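Local atomic coordinates of VP4 CORE protein (Bluetongue virus, PDB entry 2JHP), a protein that belongs to the inner core of the virus and caps its RNA, with guanylyltransferase and methyltransferase activities combined in one elongated chain. Residues M182-V187 with K209-R214; N396-E401 with M418-S423; I474-W479 with V501-P506. All blocks are in the same frame, centred on the assembly; numbering follows the deposited sequence.

Contact 1 (M182-V187 with K209-R214); sequences MLDYIV and KRSPGR. With GUN (guanine), chain D.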
loop_
_atom_site.group_PDB
_atom_site.type_symbol
_atom_site.label_atom_id
_atom_site.label_comp_id
_atom_site.label_asym_id
_atom_site.label_seq_id
_atom_site.Cartn_x
_atom_site.Cartn_y
_atom_site.Cartn_z
ATOM N N MET A 182 22.487 -1.110 8.299
ATOM C CA MET A 182 22.210 -1.179 9.735
ATOM C C MET A 182 21.275 -0.032 10.137
ATOM O O MET A 182 20.174 -0.281 10.624
ATOM C CB MET A 182 23.504 -1.164 10.546
ATOM C CG MET A 182 23.339 -1.435 11.993
ATOM S SD MET A 182 24.591 -0.482 12.818
ATOM C CE MET A 182 24.699 -1.344 14.352
ATOM N N LEU A 183 21.699 1.202 9.871
ATOM C CA LEU A 183 20.865 2.376 10.081
ATOM C C LEU A 183 19.532 2.277 9.344
ATOM O O LEU A 183 18.513 2.699 9.873
ATOM C CB LEU A 183 21.603 3.660 9.686
ATOM C CG LEU A 183 22.954 3.990 10.348
ATOM C CD1 LEU A 183 23.637 5.101 9.589
ATOM C CD2 LEU A 183 22.822 4.346 11.834
ATOM N N ASP A 184 19.534 1.692 8.149
ATOM C CA ASP A 184 18.312 1.554 7.352
ATOM C C ASP A 184 17.129 0.906 8.057
ATOM O O ASP A 184 16.004 1.398 7.936
ATOM C CB ASP A 184 18.578 0.783 6.069
ATOM C CG ASP A 184 19.089 1.652 4.971
ATOM O OD1 ASP A 184 19.039 2.890 5.117
ATOM O OD2 ASP A 184 19.550 1.089 3.955
ATOM N N TYR A 185 17.366 -0.208 8.762
ATOM C CA TYR A 185 16.282 -0.877 9.472
ATOM C C TYR A 185 16.064 -0.418 10.923
ATOM O O TYR A 185 14.993 -0.628 11.479
ATOM C CB TYR A 185 16.436 -2.387 9.383
ATOM C CG TYR A 185 17.594 -2.955 10.155
ATOM C CD1 TYR A 185 17.521 -3.132 11.534
ATOM C CD2 TYR A 185 18.756 -3.355 9.501
ATOM C CE1 TYR A 185 18.588 -3.664 12.241
ATOM C CE2 TYR A 185 19.816 -3.891 10.196
ATOM C CZ TYR A 185 19.727 -4.046 11.567
ATOM O OH TYR A 185 20.781 -4.591 12.266
ATOM N N ILE A 186 17.067 0.178 11.551
ATOM C CA ILE A 186 16.892 0.588 12.942
ATOM C C ILE A 186 16.328 2.006 13.071
ATOM O O ILE A 186 15.572 2.274 13.991
ATOM C CB ILE A 186 18.192 0.407 13.790
ATOM C CG1 ILE A 186 17.886 0.362 15.298
ATOM C CG2 ILE A 186 19.216 1.497 13.467
ATOM C CD1 ILE A 186 17.132 -0.874 15.786
ATOM N N VAL A 187 16.694 2.907 12.159
ATOM C CA VAL A 187 16.229 4.300 12.227
ATOM C C VAL A 187 14.814 4.425 11.658
ATOM O O VAL A 187 14.597 4.208 10.466
ATOM C CB VAL A 187 17.179 5.279 11.485
ATOM C CG1 VAL A 187 16.647 6.726 11.549
ATOM C CG2 VAL A 187 18.602 5.203 12.039
ATOM N N LYS A 209 22.789 10.771 2.439
ATOM C CA LYS A 209 22.667 10.823 0.976
ATOM C C LYS A 209 21.534 9.932 0.454
ATOM O O LYS A 209 20.737 10.362 -0.375
ATOM C CB LYS A 209 24.018 10.489 0.309
ATOM C CG LYS A 209 24.030 10.486 -1.212
ATOM C CD LYS A 209 25.227 11.293 -1.739
ATOM C CE LYS A 209 26.443 10.432 -2.119
ATOM N NZ LYS A 209 26.609 10.328 -3.611
ATOM N N ARG A 210 21.447 8.707 0.959
ATOM C CA ARG A 210 20.393 7.784 0.528
ATOM C C ARG A 210 19.028 8.044 1.189
ATOM O O ARG A 210 17.996 7.773 0.588
ATOM C CB ARG A 210 20.815 6.337 0.759
ATOM C CG ARG A 210 22.085 5.944 0.063
ATOM C CD ARG A 210 22.196 4.439 0.040
ATOM N NE ARG A 210 23.559 3.889 0.064
ATOM C CZ ARG A 210 24.701 4.572 -0.059
ATOM N NH1 ARG A 210 24.706 5.890 -0.223
ATOM N NH2 ARG A 210 25.858 3.915 -0.014
ATOM N N SER A 211 19.032 8.554 2.419
ATOM C CA SER A 211 17.798 8.813 3.150
ATOM C C SER A 211 17.776 10.215 3.775
ATOM O O SER A 211 17.809 10.339 5.005
ATOM C CB SER A 211 17.609 7.762 4.244
ATOM O OG SER A 211 17.915 6.465 3.776
ATOM N N PRO A 212 17.719 11.273 2.935
ATOM C CA PRO A 212 17.735 12.655 3.446
ATOM C C PRO A 212 16.725 12.890 4.570
ATOM O O PRO A 212 17.082 13.448 5.608
ATOM C CB PRO A 212 17.362 13.505 2.217
ATOM C CG PRO A 212 17.690 12.655 1.028
ATOM C CD PRO A 212 17.639 11.213 1.462
ATOM N N GLY A 213 15.488 12.438 4.356
ATOM C CA GLY A 213 14.366 12.688 5.264
ATOM C C GLY A 213 14.612 12.271 6.703
ATOM O O GLY A 213 14.727 13.123 7.598
ATOM N N ARG A 214 14.709 10.962 6.930
ATOM C CA ARG A 214 14.899 10.458 8.282
ATOM C C ARG A 214 16.240 10.821 8.889
ATOM O O ARG A 214 16.370 10.848 10.118
ATOM C CB ARG A 214 14.621 8.959 8.406
ATOM C CG ARG A 214 15.065 8.109 7.270
ATOM C CD ARG A 214 14.533 6.697 7.473
ATOM N NE ARG A 214 13.073 6.612 7.416
ATOM C CZ ARG A 214 12.399 5.617 6.836
ATOM N NH1 ARG A 214 13.051 4.614 6.251
ATOM N NH2 ARG A 214 11.067 5.625 6.826
HETATM N N9 GUN D . 12.661 -1.819 2.601
HETATM C C8 GUN D . 11.842 -0.971 1.972
HETATM N N7 GUN D . 11.953 0.242 2.517
HETATM C C5 GUN D . 12.849 0.170 3.495
HETATM C C6 GUN D . 13.351 1.118 4.382
HETATM O O6 GUN D . 12.957 2.286 4.342
HETATM N N1 GUN D . 14.319 0.712 5.316
HETATM C C2 GUN D . 14.730 -0.643 5.316
HETATM N N2 GUN D . 15.631 -1.055 6.188
HETATM N N3 GUN D . 14.227 -1.534 4.441
HETATM C C4 GUN D . 13.304 -1.148 3.544
#
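Val187 and Arg214 make the close side of this contact. The methyl CG1 of Val187 lies 4.4 Å from CB of Arg214, and farther along the arginine CD approaches the carbonyl oxygen of Val187 at 3.9 Å. A bend about the CG-CD bond (chi3 65°) directs the guanidinium to the bound guanine. There NH1 of Arg214 donates to O6 of guanine over 3.0 Å, the base lying at the edge of the guanidinium and near its plane. The same Watson-Crick edge of the base is held from the other segment by backbone: the carbonyl oxygen of Asp184 takes N2 of guanine at 3.0 Å (N-H...O 153°) and also N1 at 3.2 Å, so that one acceptor grips two donors. Helix 178-186 runs into strand 192-196, the first strand of a seven-stranded sheet in the order 3-2-1-4-5-7-6, the Rossmann-like methyltransferase fold, and helix 202-210 packs against it through Phe207, which Asp184, Val187 and Arg214 touch. Packing is looser around Ser211, the residue at the break between helices 202-210 and 212-216. Its OG stands 4.0 Å from OD1 of Asp184, too far for a hydrogen bond, and it gives no capping bond to the helix that follows. The carboxylate of Asp184 is engaged instead through OD2, in a salt bridge to Lys383 of the same guanine pocket. Arg210 is solvent-exposed, its guanidinium bound to Asp176 and Gln206.

Contact 2 (N396-E401 with M418-S423); sequences NGLLHE and MGLEPS. With SAH (S-adenosyl-L-homocysteine), chain B.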
loop_
_atom_site.group_PDB
_atom_site.type_symbol
_atom_site.label_atom_id
_atom_site.label_comp_id
_atom_site.label_asym_id
_atom_site.label_seq_id
_atom_site.Cartn_x
_atom_site.Cartn_y
_atom_site.Cartn_z
ATOM N N ASN A 396 -3.844 -8.146 14.713
ATOM C CA ASN A 396 -4.758 -8.603 13.670
ATOM C C ASN A 396 -5.896 -7.604 13.462
ATOM O O ASN A 396 -6.758 -7.422 14.332
ATOM C CB ASN A 396 -5.312 -10.002 13.983
ATOM C CG ASN A 396 -6.096 -10.617 12.809
ATOM O OD1 ASN A 396 -6.701 -9.907 11.988
ATOM N ND2 ASN A 396 -6.092 -11.951 12.733
ATOM N N GLY A 397 -5.900 -6.992 12.283
ATOM C CA GLY A 397 -6.841 -5.947 11.927
ATOM C C GLY A 397 -8.282 -6.290 12.219
ATOM O O GLY A 397 -9.028 -5.442 12.718
ATOM N N LEU A 398 -8.665 -7.535 11.924
ATOM C CA LEU A 398 -10.048 -7.988 12.087
ATOM C C LEU A 398 -10.439 -8.061 13.550
ATOM O O LEU A 398 -11.611 -7.928 13.883
ATOM C CB LEU A 398 -10.260 -9.354 11.441
ATOM C CG LEU A 398 -9.860 -9.544 9.979
ATOM C CD1 LEU A 398 -9.674 -11.023 9.677
ATOM C CD2 LEU A 398 -10.871 -8.913 9.043
ATOM N N LEU A 399 -9.460 -8.261 14.427
ATOM C CA LEU A 399 -9.740 -8.462 15.850
ATOM C C LEU A 399 -9.458 -7.226 16.691
ATOM O O LEU A 399 -9.761 -7.196 17.879
ATOM C CB LEU A 399 -8.939 -9.654 16.385
ATOM C CG LEU A 399 -9.133 -11.010 15.696
ATOM C CD1 LEU A 399 -7.951 -11.932 15.994
ATOM C CD2 LEU A 399 -10.460 -11.637 16.117
ATOM N N HIS A 400 -8.879 -6.205 16.073
ATOM C CA HIS A 400 -8.518 -4.996 16.787
ATOM C C HIS A 400 -9.697 -4.026 16.844
ATOM O O HIS A 400 -10.252 -3.642 15.807
ATOM C CB HIS A 400 -7.304 -4.351 16.116
ATOM C CG HIS A 400 -6.831 -3.101 16.785
ATOM N ND1 HIS A 400 -7.196 -1.844 16.357
ATOM C CD2 HIS A 400 -6.017 -2.915 17.851
ATOM C CE1 HIS A 400 -6.634 -0.936 17.134
ATOM N NE2 HIS A 400 -5.911 -1.560 18.048
ATOM N N GLU A 401 -10.093 -3.652 18.059
ATOM C CA GLU A 401 -11.086 -2.597 18.247
ATOM C C GLU A 401 -10.361 -1.273 18.491
ATOM O O GLU A 401 -9.536 -1.173 19.393
ATOM C CB GLU A 401 -12.049 -2.927 19.396
ATOM C CG GLU A 401 -13.345 -2.104 19.366
ATOM C CD GLU A 401 -14.488 -2.732 20.158
ATOM O OE1 GLU A 401 -14.666 -3.969 20.085
ATOM O OE2 GLU A 401 -15.221 -1.982 20.842
ATOM N N MET A 418 -9.481 -16.113 4.668
ATOM C CA MET A 418 -10.556 -16.837 4.017
ATOM C C MET A 418 -11.616 -17.319 5.010
ATOM O O MET A 418 -11.293 -17.788 6.111
ATOM C CB MET A 418 -9.975 -18.027 3.272
ATOM C CG MET A 418 -10.748 -18.425 2.039
ATOM S SD MET A 418 -9.636 -19.244 0.889
ATOM C CE MET A 418 -9.382 -20.837 1.693
ATOM N N GLY A 419 -12.879 -17.194 4.603
ATOM C CA GLY A 419 -14.018 -17.625 5.416
ATOM C C GLY A 419 -14.308 -16.732 6.611
ATOM O O GLY A 419 -14.877 -17.186 7.598
ATOM N N LEU A 420 -13.908 -15.465 6.535
ATOM C CA LEU A 420 -14.101 -14.538 7.649
ATOM C C LEU A 420 -14.759 -13.252 7.163
ATOM O O LEU A 420 -14.494 -12.165 7.682
ATOM C CB LEU A 420 -12.780 -14.249 8.379
ATOM C CG LEU A 420 -11.892 -15.406 8.850
ATOM C CD1 LEU A 420 -10.650 -14.874 9.520
ATOM C CD2 LEU A 420 -12.625 -16.318 9.793
ATOM N N GLU A 421 -15.627 -13.405 6.163
ATOM C CA GLU A 421 -16.429 -12.318 5.589
ATOM C C GLU A 421 -17.143 -11.435 6.623
ATOM O O GLU A 421 -17.080 -10.210 6.526
ATOM C CB GLU A 421 -17.453 -12.881 4.599
ATOM C CG GLU A 421 -16.923 -13.082 3.186
ATOM C CD GLU A 421 -16.280 -14.448 2.921
ATOM O OE1 GLU A 421 -15.833 -15.150 3.871
ATOM O OE2 GLU A 421 -16.220 -14.810 1.724
ATOM N N PRO A 422 -17.822 -12.047 7.614
ATOM C CA PRO A 422 -18.489 -11.209 8.605
ATOM C C PRO A 422 -17.570 -10.131 9.167
ATOM O O PRO A 422 -17.935 -8.953 9.159
ATOM C CB PRO A 422 -18.881 -12.201 9.708
ATOM C CG PRO A 422 -19.057 -13.515 8.984
ATOM C CD PRO A 422 -18.029 -13.487 7.870
ATOM N N SER A 423 -16.381 -10.524 9.624
ATOM C CA SER A 423 -15.499 -9.589 10.315
ATOM C C SER A 423 -14.812 -8.677 9.310
ATOM O O SER A 423 -14.367 -7.580 9.667
ATOM C CB SER A 423 -14.481 -10.329 11.197
ATOM O OG SER A 423 -13.571 -11.073 10.403
HETATM N N SAH B . -1.543 -2.397 3.705
HETATM C CA SAH B . -0.307 -2.237 2.877
HETATM C CB SAH B . 0.371 -3.548 2.465
HETATM C CG SAH B . -0.441 -4.825 2.355
HETATM S SD SAH B . 0.656 -6.260 2.197
HETATM C C SAH B . -0.517 -1.335 1.672
HETATM O O SAH B . -1.173 -0.296 1.776
HETATM O OXT SAH B . -0.011 -1.601 0.581
HETATM C "C5'" SAH B . -0.491 -7.250 3.198
HETATM C "C4'" SAH B . -0.012 -7.451 4.625
HETATM O "O4'" SAH B . -1.108 -7.541 5.513
HETATM C "C3'" SAH B . 0.807 -8.728 4.793
HETATM O "O3'" SAH B . 1.906 -8.399 5.626
HETATM C "C2'" SAH B . -0.120 -9.677 5.537
HETATM O "O2'" SAH B . 0.560 -10.534 6.415
HETATM C "C1'" SAH B . -0.993 -8.703 6.328
HETATM N N9 SAH B . -2.306 -9.273 6.703
HETATM C C8 SAH B . -3.097 -10.120 5.961
HETATM N N7 SAH B . -4.215 -10.407 6.675
HETATM C C5 SAH B . -4.154 -9.758 7.862
HETATM C C6 SAH B . -5.019 -9.690 8.957
HETATM N N6 SAH B . -6.171 -10.357 8.947
HETATM N N1 SAH B . -4.686 -8.916 10.054
HETATM C C2 SAH B . -3.496 -8.211 10.066
HETATM N N3 SAH B . -2.636 -8.275 8.983
HETATM C C4 SAH B . -2.955 -9.037 7.895
#
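Leu398 packs its branched end between Ser423 and the adenine of S-adenosyl-L-homocysteine. Its CB already lies 3.9 Å from OG of Ser423. With CG beside the backbone N and opposite the carbonyl carbon (chi1 -53°), the side chain continues between the serine and the ligand, CG being 3.9 Å from the exocyclic N6 of the cofactor product. Both methyls border the serine. CD1 comes within 3.6 Å of the same N6 while staying near OG of Ser423, and meets CD1 of Leu420 methyl to methyl at 4.0 Å; CD2 is the closer to the start of helix 421-430, 3.7 Å from OG of Ser423 and near its carbonyl oxygen as well. The loop after strand 393-394, the third strand in the order of a Rossmann-like methyltransferase sheet, commonly supplies adenine contacts in this fold, and here residues 396-398 do so. Asn396 forms an Asx turn: its OD1 accepts from the backbone N of Leu398 at 3.1 Å, the donor tilted 29° from the carbonyl plane, and from N6 of the ligand at 3.1 Å. Two donors thus converge on OD1, which also sits close to N1 of the adenine, and help to orient the amide, while the N-H of Gly397 reaches N1. Leu412 adds to the packing on Leu398, and Arg406 bonds to the carbonyl oxygen of Gly397. Leu420 is solvent-exposed and touches Leu398 through CD1.

Contact 3 (I474-W479 with V501-P506); sequences ILFLMW and VSLKEP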
loop_
_atom_site.group_PDB
_atom_site.type_symbol
_atom_site.label_atom_id
_atom_site.label_comp_id
_atom_site.label_asym_id
_atom_site.label_seq_id
_atom_site.Cartn_x
_atom_site.Cartn_y
_atom_site.Cartn_z
ATOM N N ILE A 474 -11.157 6.062 -7.268
ATOM C CA ILE A 474 -10.139 7.036 -7.643
ATOM C C ILE A 474 -10.780 8.278 -8.278
ATOM O O ILE A 474 -10.439 9.404 -7.938
ATOM C CB ILE A 474 -9.076 6.411 -8.571
ATOM C CG1 ILE A 474 -8.216 5.381 -7.805
ATOM C CG2 ILE A 474 -8.232 7.487 -9.253
ATOM C CD1 ILE A 474 -7.053 5.938 -6.939
ATOM N N LEU A 475 -11.720 8.052 -9.186
ATOM C CA LEU A 475 -12.440 9.113 -9.865
ATOM C C LEU A 475 -13.251 9.965 -8.886
ATOM O O LEU A 475 -13.386 11.178 -9.065
ATOM C CB LEU A 475 -13.359 8.494 -10.919
ATOM C CG LEU A 475 -12.897 8.442 -12.381
ATOM C CD1 LEU A 475 -11.529 9.081 -12.628
ATOM C CD2 LEU A 475 -12.960 7.038 -12.920
ATOM N N PHE A 476 -13.796 9.318 -7.861
ATOM C CA PHE A 476 -14.455 10.016 -6.781
ATOM C C PHE A 476 -13.484 10.963 -6.072
ATOM O O PHE A 476 -13.820 12.122 -5.823
ATOM C CB PHE A 476 -15.053 9.028 -5.786
ATOM C CG PHE A 476 -15.913 9.677 -4.741
ATOM C CD1 PHE A 476 -17.219 10.068 -5.042
ATOM C CD2 PHE A 476 -15.422 9.915 -3.463
ATOM C CE1 PHE A 476 -18.018 10.661 -4.087
ATOM C CE2 PHE A 476 -16.216 10.508 -2.508
ATOM C CZ PHE A 476 -17.520 10.879 -2.821
ATOM N N LEU A 477 -12.288 10.469 -5.768
ATOM C CA LEU A 477 -11.278 11.259 -5.067
ATOM C C LEU A 477 -10.664 12.310 -5.960
ATOM O O LEU A 477 -10.314 13.373 -5.482
ATOM C CB LEU A 477 -10.180 10.365 -4.451
ATOM C CG LEU A 477 -10.636 9.415 -3.341
ATOM C CD1 LEU A 477 -9.666 8.259 -3.121
ATOM C CD2 LEU A 477 -10.877 10.201 -2.065
ATOM N N MET A 478 -10.525 12.026 -7.248
ATOM C CA MET A 478 -10.139 13.070 -8.186
ATOM C C MET A 478 -11.104 14.273 -8.038
ATOM O O MET A 478 -10.689 15.437 -8.000
ATOM C CB MET A 478 -10.129 12.571 -9.626
ATOM C CG MET A 478 -8.862 11.843 -9.989
ATOM S SD MET A 478 -8.810 11.376 -11.726
ATOM C CE MET A 478 -7.363 10.327 -11.748
ATOM N N TRP A 479 -12.387 13.947 -7.906
ATOM C CA TRP A 479 -13.481 14.904 -7.954
ATOM C C TRP A 479 -13.671 15.679 -6.651
ATOM O O TRP A 479 -13.908 16.879 -6.681
ATOM C CB TRP A 479 -14.747 14.134 -8.331
ATOM C CG TRP A 479 -16.016 14.894 -8.376
ATOM C CD1 TRP A 479 -16.222 16.116 -8.918
ATOM C CD2 TRP A 479 -17.284 14.440 -7.901
ATOM N NE1 TRP A 479 -17.544 16.476 -8.789
ATOM C CE2 TRP A 479 -18.218 15.460 -8.168
ATOM C CE3 TRP A 479 -17.720 13.271 -7.259
ATOM C CZ2 TRP A 479 -19.566 15.351 -7.815
ATOM C CZ3 TRP A 479 -19.059 13.160 -6.908
ATOM C CH2 TRP A 479 -19.963 14.196 -7.179
ATOM N N VAL A 501 -13.682 -0.727 -3.026
ATOM C CA VAL A 501 -13.196 0.244 -2.060
ATOM C C VAL A 501 -14.351 0.868 -1.321
ATOM O O VAL A 501 -15.346 1.295 -1.920
ATOM C CB VAL A 501 -12.378 1.368 -2.713
ATOM C CG1 VAL A 501 -11.824 2.276 -1.647
ATOM C CG2 VAL A 501 -11.251 0.804 -3.559
ATOM N N SER A 502 -14.197 0.931 -0.008
ATOM C CA SER A 502 -15.156 1.596 0.859
ATOM C C SER A 502 -14.547 2.885 1.389
ATOM O O SER A 502 -13.379 2.910 1.737
ATOM C CB SER A 502 -15.532 0.655 2.008
ATOM O OG SER A 502 -14.387 0.285 2.765
ATOM N N LEU A 503 -15.343 3.953 1.456
ATOM C CA LEU A 503 -14.861 5.266 1.910
ATOM C C LEU A 503 -15.790 5.882 2.946
ATOM O O LEU A 503 -17.005 5.852 2.768
ATOM C CB LEU A 503 -14.737 6.230 0.729
ATOM C CG LEU A 503 -13.791 5.947 -0.428
ATOM C CD1 LEU A 503 -13.967 6.984 -1.510
ATOM C CD2 LEU A 503 -12.371 5.970 0.059
ATOM N N LYS A 504 -15.219 6.440 4.020
ATOM C CA LYS A 504 -15.999 7.228 4.990
ATOM C C LYS A 504 -16.201 8.637 4.428
ATOM O O LYS A 504 -15.601 9.608 4.879
ATOM C CB LYS A 504 -15.344 7.264 6.375
ATOM C CG LYS A 504 -16.300 7.641 7.499
ATOM C CD LYS A 504 -15.865 7.030 8.818
ATOM C CE LYS A 504 -16.895 7.257 9.908
ATOM N NZ LYS A 504 -16.679 6.338 11.057
ATOM N N GLU A 505 -17.032 8.684 3.387
ATOM C CA GLU A 505 -17.378 9.898 2.666
ATOM C C GLU A 505 -18.905 9.997 2.509
ATOM O O GLU A 505 -19.536 9.023 2.065
ATOM C CB GLU A 505 -16.708 9.884 1.282
ATOM C CG GLU A 505 -15.214 10.154 1.302
ATOM C CD GLU A 505 -14.885 11.489 1.929
ATOM O OE1 GLU A 505 -15.779 12.364 2.017
ATOM O OE2 GLU A 505 -13.723 11.664 2.340
ATOM N N PRO A 506 -19.497 11.161 2.862
ATOM C CA PRO A 506 -20.955 11.302 2.775
ATOM C C PRO A 506 -21.418 11.306 1.328
ATOM O O PRO A 506 -20.681 11.746 0.447
ATOM C CB PRO A 506 -21.243 12.675 3.449
ATOM C CG PRO A 506 -19.988 13.450 3.306
ATOM C CD PRO A 506 -18.847 12.398 3.334
#
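The contact belongs to the layer between helix 470-480 and strand 499-503, where Phe476 lies against Leu503 and Glu505 in the buried interior. Placed by a first torsion that sets CG anti to the backbone N (chi1 -172°), the phenyl ring extends from the helix toward the strand; it and the Leu503 side chain lie alongside, pointing opposite ways. Its CD2 is 3.8 Å from the methyl CD1 of Leu503, and its CE2 is 3.9 Å from CB of Glu505, both approaching the ring obliquely. Leu477, one residue on, reaches the same methyl more loosely: its CD2 stands 4.5 Å from CD1 of Leu503. In the mixed sheet, strand 499-503 is inserted between 433-437 and 466-469 and runs antiparallel to both, the arrangement of strands 5, 7 and 6 in Rossmann-like methyltransferases; helix 470-480 follows directly on strand 466-469 and covers the strand's leucine. Past Leu503 the chain makes an inverse gamma turn centred on Lys504, with a weak bond from N of Glu505 to O of Leu503 at 2.9 Å, and both flanking residues face the helix. Glu505 has its aliphatic part, CB and CG, along CE2 of the ring, then bends at chi2, its carboxylate plane inclined 48° to the phenyl. The buried acid is satisfied on OE2 by the hydroxyls of Tyr124 and Tyr481, which probably stabilise its charge, and Arg480 makes a long, weak ion pair with OE1. Trp570 meets the Phe476 ring, the two planes inclined at about 65°.

How the contacts relate
From the N terminus, contact 1 comes first, closing 21 residues with strand 192-196 and most of helix 202-210; it joins helix 178-186 to the break between helices 202-210 and 212-216, in the methyltransferase-like unit whose sheet includes strands 192-196 and 335-341. Contact 2 closes 16 residues with strand 406-408 and ties the loop after strand 393-394 to helix 421-430. Contact 3 closes 21 residues and joins helix 470-480 to strand 499-503; both lie in the unit built round the other seven-stranded sheet. The loops follow in series, neither nesting nor crossing. Nearest atoms of contacts 2 and 3 are about 10 Å apart; contacts 1 and 3 lie on opposite sides of the chain's centre.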